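Local coordinates for protein GH26A (Muricauda sp. MAR_2010_75, PDB 6Q75) that probably hydrolyses internal beta-linkages of mannan or a related polysaccharide, as a retaining glycoside hydrolase of family 26, at residues Y175-M178 against W182-W185; Y232-F237 against L247-Y252; D137-G142 against F194-K199; G222-D225 against Q230-D233. One frame throughout, in Å; residues are numbered along the deposited sequence.

Interaction 1: Y175-M178 against W182-W185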
loop_
_atom_site.group_PDB
_atom_site.type_symbol
_atom_site.label_atom_id
_atom_site.label_comp_id
_atom_site.label_asym_id
_atom_site.label_seq_id
_atom_site.Cartn_x
_atom_site.Cartn_y
_atom_site.Cartn_z
ATOM N N TYR A 175 0.636 -7.252 -2.339
ATOM C CA TYR A 175 -0.413 -8.277 -2.244
ATOM C C TYR A 175 -1.589 -7.769 -1.403
ATOM O O TYR A 175 -2.050 -8.424 -0.464
ATOM C CB TYR A 175 0.127 -9.574 -1.678
ATOM C CG TYR A 175 1.207 -10.214 -2.535
ATOM C CD1 TYR A 175 0.992 -10.480 -3.896
ATOM C CD2 TYR A 175 2.432 -10.563 -1.986
ATOM C CE1 TYR A 175 1.990 -11.075 -4.689
ATOM C CE2 TYR A 175 3.430 -11.177 -2.774
ATOM C CZ TYR A 175 3.197 -11.414 -4.116
ATOM O OH TYR A 175 4.187 -12.005 -4.892
ATOM N N HIS A 176 -2.039 -6.576 -1.745
ATOM C CA HIS A 176 -3.056 -5.863 -0.988
ATOM C C HIS A 176 -4.440 -6.497 -1.178
ATOM O O HIS A 176 -4.678 -7.288 -2.097
ATOM C CB HIS A 176 -3.093 -4.399 -1.430
ATOM C CG HIS A 176 -3.419 -4.259 -2.882
ATOM N ND1 HIS A 176 -2.594 -4.739 -3.872
ATOM C CD2 HIS A 176 -4.516 -3.774 -3.507
ATOM C CE1 HIS A 176 -3.149 -4.521 -5.053
ATOM N NE2 HIS A 176 -4.315 -3.924 -4.857
ATOM N N GLU A 177 -5.362 -6.150 -0.277
ATOM C CA GLU A 177 -6.745 -6.673 -0.322
ATOM C C GLU A 177 -6.758 -8.209 -0.316
ATOM O O GLU A 177 -7.613 -8.862 -0.924
ATOM C CB GLU A 177 -7.506 -6.096 -1.526
ATOM C CG GLU A 177 -7.712 -4.565 -1.365
ATOM C CD GLU A 177 -8.466 -3.880 -2.521
ATOM O OE1 GLU A 177 -8.934 -4.557 -3.473
ATOM O OE2 GLU A 177 -8.625 -2.639 -2.449
ATOM N N MET A 178 -5.838 -8.789 0.451
ATOM C CA MET A 178 -5.643 -10.236 0.426
ATOM C C MET A 178 -6.770 -10.993 1.109
ATOM O O MET A 178 -6.873 -12.213 0.921
ATOM C CB MET A 178 -4.304 -10.576 1.086
ATOM C CG MET A 178 -4.302 -10.460 2.622
ATOM S SD MET A 178 -4.429 -8.771 3.275
ATOM C CE MET A 178 -2.852 -8.053 2.885
ATOM N N TRP A 182 -11.177 -11.510 -4.863
ATOM C CA TRP A 182 -11.068 -11.133 -6.267
ATOM C C TRP A 182 -9.674 -11.296 -6.865
ATOM O O TRP A 182 -9.567 -11.634 -8.050
ATOM C CB TRP A 182 -11.531 -9.688 -6.465
ATOM C CG TRP A 182 -11.130 -8.698 -5.403
ATOM C CD1 TRP A 182 -10.034 -7.876 -5.420
ATOM C CD2 TRP A 182 -11.842 -8.398 -4.192
ATOM N NE1 TRP A 182 -10.029 -7.072 -4.294
ATOM C CE2 TRP A 182 -11.120 -7.381 -3.523
ATOM C CE3 TRP A 182 -13.004 -8.903 -3.600
ATOM C CZ2 TRP A 182 -11.528 -6.855 -2.288
ATOM C CZ3 TRP A 182 -13.429 -8.367 -2.380
ATOM C CH2 TRP A 182 -12.682 -7.360 -1.732
ATOM N N PHE A 183 -8.613 -11.074 -6.100
ATOM C CA PHE A 183 -7.262 -11.240 -6.635
ATOM C C PHE A 183 -6.806 -12.688 -6.508
ATOM O O PHE A 183 -7.260 -13.428 -5.636
ATOM C CB PHE A 183 -6.282 -10.328 -5.886
ATOM C CG PHE A 183 -6.469 -8.853 -6.156
ATOM C CD1 PHE A 183 -6.594 -8.373 -7.450
ATOM C CD2 PHE A 183 -6.508 -7.942 -5.104
ATOM C CE1 PHE A 183 -6.742 -7.011 -7.691
ATOM C CE2 PHE A 183 -6.683 -6.593 -5.337
ATOM C CZ PHE A 183 -6.787 -6.119 -6.625
ATOM N N TRP A 184 -5.846 -13.088 -7.365
ATOM C CA TRP A 184 -5.404 -14.477 -7.314
ATOM C C TRP A 184 -4.753 -14.820 -5.979
ATOM O O TRP A 184 -4.768 -15.982 -5.567
ATOM C CB TRP A 184 -4.447 -14.796 -8.473
ATOM C CG TRP A 184 -3.134 -14.060 -8.486
ATOM C CD1 TRP A 184 -2.819 -12.964 -9.230
ATOM C CD2 TRP A 184 -1.934 -14.427 -7.782
ATOM N NE1 TRP A 184 -1.502 -12.599 -9.004
ATOM C CE2 TRP A 184 -0.941 -13.488 -8.126
ATOM C CE3 TRP A 184 -1.617 -15.445 -6.879
ATOM C CZ2 TRP A 184 0.358 -13.526 -7.585
ATOM C CZ3 TRP A 184 -0.324 -15.490 -6.351
ATOM C CH2 TRP A 184 0.642 -14.529 -6.707
ATOM N N TRP A 185 -4.166 -13.846 -5.299
ATOM C CA TRP A 185 -3.569 -14.084 -3.991
ATOM C C TRP A 185 -4.577 -13.943 -2.849
ATOM O O TRP A 185 -4.189 -14.019 -1.674
ATOM C CB TRP A 185 -2.393 -13.126 -3.776
ATOM C CG TRP A 185 -2.793 -11.676 -3.789
ATOM C CD1 TRP A 185 -3.281 -10.945 -2.733
ATOM C CD2 TRP A 185 -2.688 -10.774 -4.886
ATOM N NE1 TRP A 185 -3.525 -9.646 -3.124
ATOM C CE2 TRP A 185 -3.167 -9.510 -4.438
ATOM C CE3 TRP A 185 -2.282 -10.914 -6.219
ATOM C CZ2 TRP A 185 -3.220 -8.405 -5.267
ATOM C CZ3 TRP A 185 -2.330 -9.817 -7.050
ATOM C CH2 TRP A 185 -2.810 -8.566 -6.571
HETATM O O HOH W 1 -8.552 -10.271 -3.269
HETATM O O HOH W 2 -5.148 -14.430 0.878
#
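An aromatic cluster at the mouth of the (beta/alpha)8 barrel, in the loop after strand 170-173, gathers Y175, H176, F183 and W185 beside a pocket holding a Tris molecule, probably from the crystallisation liquor. With its CG set between backbone N and carbonyl carbon (chi1 62°), the W185 indole is sandwiched: F183 CB lies over one face and Y175 CA and CB over the other, Y175 CB standing 4.0 Å from the five-membered ring centroid in a CH-pi contact. The Y175 ring turns its edge to that same indole, a T-shaped pair with centroids 5.3 Å apart and planes at 60°. In the indole plane, W185 NE1 donates to H176 O at 2.8 Å (158°). Without the indole, as with an alanine here, H176 O is likely to lose this donor and a gap to open between Y175 and F183. W182 NE1 grips E177 OE1 at 2.9 Å on the carboxylate's anti side, the two planes nearly perpendicular. Water 1 ties E177 O to F183 N. Because H176 NE2 and E177 OE1 also bond the Tris, the two indole N-H groups probably act as second-shell supports, one holding a pocket residue's backbone, the other helping to orient a carboxylate.

Interaction 2: Y232-F237 against L247-Y252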
loop_
_atom_site.group_PDB
_atom_site.type_symbol
_atom_site.label_atom_id
_atom_site.label_comp_id
_atom_site.label_asym_id
_atom_site.label_seq_id
_atom_site.Cartn_x
_atom_site.Cartn_y
_atom_site.Cartn_z
ATOM N N TYR A 232 -12.878 -11.357 3.915
ATOM C CA TYR A 232 -13.016 -12.080 5.164
ATOM C C TYR A 232 -12.274 -11.359 6.287
ATOM O O TYR A 232 -11.714 -10.274 6.104
ATOM C CB TYR A 232 -12.561 -13.530 4.944
ATOM C CG TYR A 232 -13.537 -14.234 4.008
ATOM C CD1 TYR A 232 -14.829 -14.516 4.430
ATOM C CD2 TYR A 232 -13.189 -14.555 2.706
ATOM C CE1 TYR A 232 -15.745 -15.133 3.584
ATOM C CE2 TYR A 232 -14.095 -15.176 1.855
ATOM C CZ TYR A 232 -15.372 -15.461 2.306
ATOM O OH TYR A 232 -16.291 -16.073 1.477
ATOM N N ASP A 233 -12.299 -11.961 7.473
ATOM C CA ASP A 233 -11.758 -11.329 8.669
ATOM C C ASP A 233 -10.275 -11.011 8.520
ATOM O O ASP A 233 -9.492 -11.815 8.007
ATOM C CB ASP A 233 -11.944 -12.241 9.881
ATOM C CG ASP A 233 -13.392 -12.317 10.356
ATOM O OD1 ASP A 233 -14.160 -11.354 10.150
ATOM O OD2 ASP A 233 -13.746 -13.344 10.972
ATOM N N TYR A 234 -9.883 -9.845 9.039
ATOM C CA TYR A 234 -8.491 -9.408 8.973
ATOM C C TYR A 234 -7.540 -10.464 9.518
ATOM O O TYR A 234 -6.509 -10.764 8.904
ATOM C CB TYR A 234 -8.318 -8.113 9.770
ATOM C CG TYR A 234 -8.997 -6.868 9.176
ATOM C CD1 TYR A 234 -8.880 -6.558 7.824
ATOM C CD2 TYR A 234 -9.718 -5.993 9.993
ATOM C CE1 TYR A 234 -9.442 -5.406 7.303
ATOM C CE2 TYR A 234 -10.304 -4.834 9.477
ATOM C CZ TYR A 234 -10.163 -4.554 8.127
ATOM O OH TYR A 234 -10.721 -3.421 7.605
ATOM N N LYS A 235 -7.859 -11.018 10.692
ATOM C CA LYS A 235 -6.894 -11.856 11.405
ATOM C C LYS A 235 -6.559 -13.130 10.647
ATOM O O LYS A 235 -5.461 -13.670 10.832
ATOM C CB LYS A 235 -7.426 -12.203 12.796
ATOM C CG LYS A 235 -8.621 -13.128 12.802
ATOM C CD LYS A 235 -8.970 -13.548 14.214
ATOM C CE LYS A 235 -10.408 -14.035 14.300
ATOM N N ASP A 236 -7.444 -13.593 9.754
ATOM C CA ASP A 236 -7.204 -14.838 9.027
ATOM C C ASP A 236 -6.083 -14.739 8.004
ATOM O O ASP A 236 -5.694 -15.766 7.425
ATOM C CB ASP A 236 -8.486 -15.304 8.322
ATOM C CG ASP A 236 -9.544 -15.795 9.295
ATOM O OD1 ASP A 236 -9.224 -15.978 10.494
ATOM O OD2 ASP A 236 -10.682 -16.063 8.843
ATOM N N PHE A 237 -5.550 -13.543 7.766
ATOM C CA PHE A 237 -4.525 -13.350 6.753
ATOM C C PHE A 237 -3.330 -12.570 7.276
ATOM O O PHE A 237 -2.519 -12.094 6.468
ATOM C CB PHE A 237 -5.122 -12.647 5.538
ATOM C CG PHE A 237 -6.371 -13.309 5.035
ATOM C CD1 PHE A 237 -7.608 -12.933 5.531
ATOM C CD2 PHE A 237 -6.294 -14.358 4.126
ATOM C CE1 PHE A 237 -8.756 -13.558 5.091
ATOM C CE2 PHE A 237 -7.436 -14.991 3.670
ATOM C CZ PHE A 237 -8.685 -14.586 4.152
ATOM N N LEU A 247 -0.474 -1.506 9.605
ATOM C CA LEU A 247 -1.655 -2.178 9.067
ATOM C C LEU A 247 -2.561 -1.167 8.381
ATOM O O LEU A 247 -2.676 -0.022 8.813
ATOM C CB LEU A 247 -2.444 -2.944 10.149
ATOM C CG LEU A 247 -1.754 -4.156 10.799
ATOM C CD1 LEU A 247 -0.649 -3.758 11.757
ATOM C CD2 LEU A 247 -2.778 -5.094 11.486
ATOM N N ALA A 248 -3.126 -1.558 7.251
ATOM C CA ALA A 248 -3.923 -0.621 6.488
ATOM C C ALA A 248 -5.132 -1.345 5.934
ATOM O O ALA A 248 -5.167 -2.574 5.839
ATOM C CB ALA A 248 -3.128 0.002 5.335
ATOM N N THR A 249 -6.128 -0.560 5.559
ATOM C CA THR A 249 -7.298 -1.135 4.913
ATOM C C THR A 249 -7.816 -0.167 3.859
ATOM O O THR A 249 -7.511 1.029 3.878
ATOM C CB THR A 249 -8.388 -1.498 5.930
ATOM O OG1 THR A 249 -9.338 -2.372 5.299
ATOM C CG2 THR A 249 -9.079 -0.264 6.428
ATOM N N ASP A 250 -8.583 -0.715 2.917
ATOM C CA ASP A 250 -9.149 0.023 1.796
ATOM C C ASP A 250 -10.634 0.206 2.055
ATOM O O ASP A 250 -11.339 -0.777 2.322
ATOM C CB ASP A 250 -8.927 -0.719 0.464
ATOM C CG ASP A 250 -7.441 -0.794 0.085
ATOM O OD1 ASP A 250 -6.615 -0.165 0.771
ATOM O OD2 ASP A 250 -7.098 -1.459 -0.892
ATOM N N VAL A 251 -11.093 1.457 1.993
ATOM C CA VAL A 251 -12.465 1.828 2.346
ATOM C C VAL A 251 -13.033 2.661 1.204
ATOM O O VAL A 251 -12.614 3.808 0.989
ATOM C CB VAL A 251 -12.548 2.606 3.667
ATOM C CG1 VAL A 251 -14.013 3.081 3.889
ATOM C CG2 VAL A 251 -12.077 1.731 4.834
ATOM N N TYR A 252 -13.964 2.086 0.449
ATOM C CA TYR A 252 -14.656 2.814 -0.590
ATOM C C TYR A 252 -16.083 3.106 -0.127
ATOM O O TYR A 252 -16.533 2.613 0.909
ATOM C CB TYR A 252 -14.657 2.017 -1.906
ATOM C CG TYR A 252 -13.292 2.061 -2.543
ATOM C CD1 TYR A 252 -12.952 3.116 -3.389
ATOM C CD2 TYR A 252 -12.335 1.087 -2.269
ATOM C CE1 TYR A 252 -11.698 3.209 -3.946
ATOM C CE2 TYR A 252 -11.056 1.172 -2.836
ATOM C CZ TYR A 252 -10.757 2.239 -3.673
ATOM O OH TYR A 252 -9.519 2.353 -4.274
#
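Y234 and T249 reach each other through their first torsions: Y234 swings CG anti to its own carbonyl carbon (chi1 -69°), while T249 carries OG1 opposite its backbone N (chi1 -165°). The two CA atoms stay 9.3 Å apart, so the tyrosine side chain, from CA to OH, covers most of the gap. It arrives at about a right angle to the threonine side chain, and Y234 OH and T249 OG1 form a hydrogen bond of 2.9 Å in which either hydroxyl could be the donor. T249 OG1 sits at the edge of the ring, near its plane. This joins a loop to the barrel wall: T249 belongs to strand 246-251 of the parallel sheet, and Y234 lies in the long connection leading there from strand 214-221. Around the buried ring are Q263 and L267 of helix 258-268 together with W218 and A220 of strand 214-221. A phenylalanine in place of Y234 would probably fill much the same space but leave T249 OG1 with its weak bond to A220 O and without its tyrosine mate. Y234 leads into a short 3-10 turn, in which D236 N bonds to D233 O and F237 N to Y234 O, each at 3.2 Å.

Interaction 3: D137-G142 against F194-K199; sequences DMLTPG and FVKLWK
L139 and L197 bring the two backbones within 6.7 Å, CA to CA, where helix 132-138 ends and L139, the first residue to leave helical angles, turns its side chain onto helix 194-208. T140 N still bonds to D137 O at 3.0 Å, a last i to i-3 turn. L139 divides its two methyls between neighbouring residues of the facing helix. Its CD1 rests on K196 CD at 3.8 Å, and its CD2 presses against the helix backbone at L197 CA, also at 3.8 Å. K196 is stretched out, with CG anti to the backbone N (chi1 -173°), an extension that lays its methylenes antiparallel alongside the L139 side chain and shields the leucine. The site lies on the outer layer of the (beta/alpha)8 barrel, where helix 194-208, one of those packed round the strands, meets a shorter helix from a loop. The contact rests on carbon-to-carbon touches, with no hydrogen bond across it. M138 bends at its last torsion (chi3 79°), and its CE comes to L197 CD1 at 3.9 Å, the two side chains meeting aslant. W149 of helix 144-165 touches both M138 and L197. K196 NZ makes a long, weak ion pair with D192.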
loop_
_atom_site.group_PDB
_atom_site.type_symbol
_atom_site.label_atom_id
_atom_site.label_comp_id
_atom_site.label_asym_id
_atom_site.label_seq_id
_atom_site.Cartn_x
_atom_site.Cartn_y
_atom_site.Cartn_z
ATOM N N ASP A 137 2.900 -24.791 -5.282
ATOM C CA ASP A 137 4.166 -24.864 -6.021
ATOM C C ASP A 137 4.910 -23.538 -5.992
ATOM O O ASP A 137 6.141 -23.505 -5.873
ATOM C CB ASP A 137 3.932 -25.292 -7.470
ATOM C CG ASP A 137 3.857 -26.802 -7.631
ATOM O OD1 ASP A 137 3.972 -27.525 -6.615
ATOM O OD2 ASP A 137 3.645 -27.269 -8.772
ATOM N N MET A 138 4.185 -22.434 -6.095
ATOM C CA MET A 138 4.828 -21.134 -6.044
ATOM C C MET A 138 5.512 -20.913 -4.698
ATOM O O MET A 138 6.459 -20.134 -4.611
ATOM C CB MET A 138 3.750 -20.060 -6.249
ATOM C CG MET A 138 4.144 -18.641 -5.886
ATOM S SD MET A 138 2.681 -17.557 -5.787
ATOM C CE MET A 138 2.081 -18.016 -4.159
ATOM N N LEU A 139 5.085 -21.622 -3.658
ATOM C CA LEU A 139 5.674 -21.490 -2.334
ATOM C C LEU A 139 6.624 -22.630 -2.025
ATOM O O LEU A 139 6.929 -22.865 -0.855
ATOM C CB LEU A 139 4.583 -21.423 -1.270
ATOM C CG LEU A 139 3.632 -20.256 -1.488
ATOM C CD1 LEU A 139 2.507 -20.269 -0.447
ATOM C CD2 LEU A 139 4.415 -18.961 -1.427
ATOM N N THR A 140 7.041 -23.366 -3.044
ATOM C CA THR A 140 7.914 -24.529 -2.867
ATOM C C THR A 140 9.191 -24.365 -3.676
ATOM O O THR A 140 9.175 -24.567 -4.904
ATOM C CB THR A 140 7.197 -25.807 -3.286
ATOM O OG1 THR A 140 6.012 -25.973 -2.495
ATOM C CG2 THR A 140 8.127 -27.014 -3.059
ATOM N N PRO A 141 10.315 -24.008 -3.058
ATOM C CA PRO A 141 11.576 -23.948 -3.810
ATOM C C PRO A 141 11.814 -25.200 -4.649
ATOM O O PRO A 141 11.491 -26.321 -4.246
ATOM C CB PRO A 141 12.627 -23.791 -2.707
ATOM C CG PRO A 141 11.886 -22.996 -1.653
ATOM C CD PRO A 141 10.482 -23.555 -1.665
ATOM N N GLY A 142 12.328 -24.992 -5.860
ATOM C CA GLY A 142 12.610 -26.068 -6.782
ATOM C C GLY A 142 11.599 -26.226 -7.903
ATOM O O GLY A 142 11.934 -26.824 -8.936
ATOM N N PHE A 194 -1.910 -17.304 2.613
ATOM C CA PHE A 194 -1.339 -15.990 2.347
ATOM C C PHE A 194 -0.121 -15.720 3.214
ATOM O O PHE A 194 0.850 -15.114 2.748
ATOM C CB PHE A 194 -2.376 -14.892 2.588
ATOM C CG PHE A 194 -1.850 -13.525 2.296
ATOM C CD1 PHE A 194 -1.762 -13.079 0.987
ATOM C CD2 PHE A 194 -1.386 -12.706 3.317
ATOM C CE1 PHE A 194 -1.263 -11.798 0.698
ATOM C CE2 PHE A 194 -0.871 -11.432 3.044
ATOM C CZ PHE A 194 -0.807 -10.987 1.742
ATOM N N VAL A 195 -0.169 -16.120 4.487
ATOM C CA VAL A 195 0.916 -15.709 5.382
ATOM C C VAL A 195 2.235 -16.290 4.904
ATOM O O VAL A 195 3.299 -15.707 5.147
ATOM C CB VAL A 195 0.637 -16.086 6.852
ATOM C CG1 VAL A 195 -0.624 -15.366 7.357
ATOM C CG2 VAL A 195 0.562 -17.590 7.041
ATOM N N LYS A 196 2.189 -17.425 4.197
ATOM C CA LYS A 196 3.426 -18.017 3.696
ATOM C C LYS A 196 3.939 -17.269 2.468
ATOM O O LYS A 196 5.160 -17.143 2.288
ATOM C CB LYS A 196 3.205 -19.502 3.389
ATOM C CG LYS A 196 4.501 -20.243 3.021
ATOM C CD LYS A 196 4.254 -21.690 2.635
ATOM C CE LYS A 196 5.524 -22.531 2.861
ATOM N NZ LYS A 196 5.289 -24.012 2.835
ATOM N N LEU A 197 3.029 -16.764 1.623
ATOM C CA LEU A 197 3.441 -15.881 0.537
ATOM C C LEU A 197 4.070 -14.600 1.082
ATOM O O LEU A 197 5.108 -14.150 0.589
ATOM C CB LEU A 197 2.246 -15.550 -0.370
ATOM C CG LEU A 197 2.493 -14.472 -1.439
ATOM C CD1 LEU A 197 3.637 -14.938 -2.365
ATOM C CD2 LEU A 197 1.214 -14.164 -2.277
ATOM N N TRP A 198 3.439 -13.984 2.086
ATOM C CA TRP A 198 3.984 -12.759 2.661
ATOM C C TRP A 198 5.405 -12.979 3.165
ATOM O O TRP A 198 6.318 -12.190 2.876
ATOM C CB TRP A 198 3.083 -12.291 3.798
ATOM C CG TRP A 198 3.498 -10.986 4.409
ATOM C CD1 TRP A 198 4.405 -10.785 5.414
ATOM C CD2 TRP A 198 3.011 -9.696 4.043
ATOM N NE1 TRP A 198 4.500 -9.435 5.699
ATOM C CE2 TRP A 198 3.654 -8.751 4.868
ATOM C CE3 TRP A 198 2.090 -9.247 3.088
ATOM C CZ2 TRP A 198 3.401 -7.384 4.774
ATOM C CZ3 TRP A 198 1.850 -7.884 2.992
ATOM C CH2 TRP A 198 2.511 -6.974 3.821
ATOM N N LYS A 199 5.616 -14.064 3.914
ATOM C CA LYS A 199 6.937 -14.310 4.484
ATOM C C LYS A 199 7.964 -14.635 3.410
ATOM O O LYS A 199 9.140 -14.271 3.545
ATOM C CB LYS A 199 6.859 -15.441 5.503
ATOM C CG LYS A 199 5.971 -15.135 6.711
ATOM C CD LYS A 199 5.773 -16.409 7.497
ATOM C CE LYS A 199 4.517 -16.410 8.342
ATOM N NZ LYS A 199 4.365 -17.789 8.912
#

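Interaction 4: G222-D225 against Q230-D233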
loop_
_atom_site.group_PDB
_atom_site.type_symbol
_atom_site.label_atom_id
_atom_site.label_comp_id
_atom_site.label_asym_id
_atom_site.label_seq_id
_atom_site.Cartn_x
_atom_site.Cartn_y
_atom_site.Cartn_z
ATOM N N GLY A 222 -11.704 -3.642 3.726
ATOM C CA GLY A 222 -12.801 -3.729 4.661
ATOM C C GLY A 222 -13.610 -5.005 4.462
ATOM O O GLY A 222 -13.962 -5.361 3.329
ATOM N N PRO A 223 -13.902 -5.733 5.542
ATOM C CA PRO A 223 -14.608 -7.015 5.394
ATOM C C PRO A 223 -16.050 -6.837 4.941
ATOM O O PRO A 223 -16.704 -5.846 5.265
ATOM C CB PRO A 223 -14.557 -7.623 6.797
ATOM C CG PRO A 223 -13.398 -6.885 7.505
ATOM C CD PRO A 223 -13.467 -5.490 6.933
ATOM N N ARG A 224 -16.555 -7.833 4.208
ATOM C CA ARG A 224 -17.955 -7.802 3.790
ATOM C C ARG A 224 -18.377 -9.200 3.371
ATOM O O ARG A 224 -17.555 -9.980 2.899
ATOM C CB ARG A 224 -18.174 -6.829 2.625
ATOM C CG ARG A 224 -17.448 -7.246 1.360
ATOM C CD ARG A 224 -16.928 -6.056 0.645
ATOM N NE ARG A 224 -16.579 -6.320 -0.747
ATOM C CZ ARG A 224 -15.965 -5.429 -1.507
ATOM N NH1 ARG A 224 -15.644 -4.254 -0.983
ATOM N NH2 ARG A 224 -15.667 -5.700 -2.770
ATOM N N ASP A 225 -19.667 -9.507 3.478
ATOM C CA ASP A 225 -20.125 -10.824 3.060
ATOM C C ASP A 225 -21.136 -10.652 1.947
ATOM O O ASP A 225 -22.292 -10.982 2.110
ATOM C CB ASP A 225 -20.697 -11.631 4.210
ATOM C CG ASP A 225 -20.883 -13.101 3.840
ATOM O OD1 ASP A 225 -20.629 -13.486 2.668
ATOM O OD2 ASP A 225 -21.299 -13.885 4.707
ATOM N N GLN A 230 -16.873 -11.317 -1.450
ATOM C CA GLN A 230 -16.589 -11.308 -0.021
ATOM C C GLN A 230 -15.164 -10.852 0.287
ATOM O O GLN A 230 -14.218 -11.028 -0.502
ATOM C CB GLN A 230 -16.808 -12.701 0.591
ATOM C CG GLN A 230 -18.199 -13.296 0.352
ATOM C CD GLN A 230 -18.275 -14.165 -0.915
ATOM O OE1 GLN A 230 -17.461 -14.041 -1.843
ATOM N NE2 GLN A 230 -19.256 -15.049 -0.946
ATOM N N ALA A 231 -15.019 -10.287 1.476
ATOM C CA ALA A 231 -13.714 -10.040 2.073
ATOM C C ALA A 231 -13.796 -10.475 3.525
ATOM O O ALA A 231 -14.673 -10.025 4.280
ATOM C CB ALA A 231 -13.281 -8.576 1.944
ATOM N N TYR A 232 -12.878 -11.357 3.915
ATOM C CA TYR A 232 -13.016 -12.080 5.164
ATOM C C TYR A 232 -12.274 -11.359 6.287
ATOM O O TYR A 232 -11.714 -10.274 6.104
ATOM C CB TYR A 232 -12.561 -13.530 4.944
ATOM C CG TYR A 232 -13.537 -14.234 4.008
ATOM C CD1 TYR A 232 -14.829 -14.516 4.430
ATOM C CD2 TYR A 232 -13.189 -14.555 2.706
ATOM C CE1 TYR A 232 -15.745 -15.133 3.584
ATOM C CE2 TYR A 232 -14.095 -15.176 1.855
ATOM C CZ TYR A 232 -15.372 -15.461 2.306
ATOM O OH TYR A 232 -16.291 -16.073 1.477
ATOM N N ASP A 233 -12.299 -11.961 7.473
ATOM C CA ASP A 233 -11.758 -11.329 8.669
ATOM C C ASP A 233 -10.275 -11.011 8.520
ATOM O O ASP A 233 -9.492 -11.815 8.007
ATOM C CB ASP A 233 -11.944 -12.241 9.881
ATOM C CG ASP A 233 -13.392 -12.317 10.356
ATOM O OD1 ASP A 233 -14.160 -11.354 10.150
ATOM O OD2 ASP A 233 -13.746 -13.344 10.972
#
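The flat ends of D225 and Q230 meet at an oblique angle, carboxylate and amide planes 36° apart, and are not in direct contact as planes; the touch is between D225 OD1 and the methylene Q230 CG at 3.4 Å, with Q230 NE2 4.2 Å from the same oxygen. The aspartate gets there because its CG is anti to the backbone N (chi1 -167°), which brings the carboxylate back although the CB leaves in the other direction. The pair flanks a single antiparallel beta bridge that closes a loop at the surface, after strand 214-221 of the barrel. R224 and A231 form its hydrogen-bonded pair. R224 N donates to A231 O at 2.9 Å, on a lone pair, and A231 N returns a nearly straight bond (165°) to R224 O, likewise at 2.9 Å. Q230 CA adds a CA-H...O contact to R224 O. P223 borders two carbonyl oxygens, its CA 3.2 Å and its CB 3.5 Å from A231 O, and its CB 3.9 Å from Y232 O. R224 NH2 forms a salt bridge with D229, and the same guanidinium end lies against W182. A231 CB, the one methyl at the centre, packs against G222 O at 3.6 Å.

Three of the contacts cluster around loops at one end of the barrel, while interaction 3 lies on its outer helices. Interaction 1 borders the Tris pocket, which Y252 of interaction 2 also reaches through a weak hydrogen bond, and touches all the others. Towards interaction 3, Y175 CE2 packs on L197 CG at 3.7 Å, and W184 CZ3 lies 3.7 Å from M138 SD. At interaction 4, W182 CH2 meets A231 CB at 3.9 Å. Towards interaction 2, M178 CG packs on F237 CB at 3.7 Å, and the carboxylates of E177 and D250 come close. Interactions 2 and 4 share Y232 and D233, with centres about 8 Å apart. Interactions 3 and 4 do not touch.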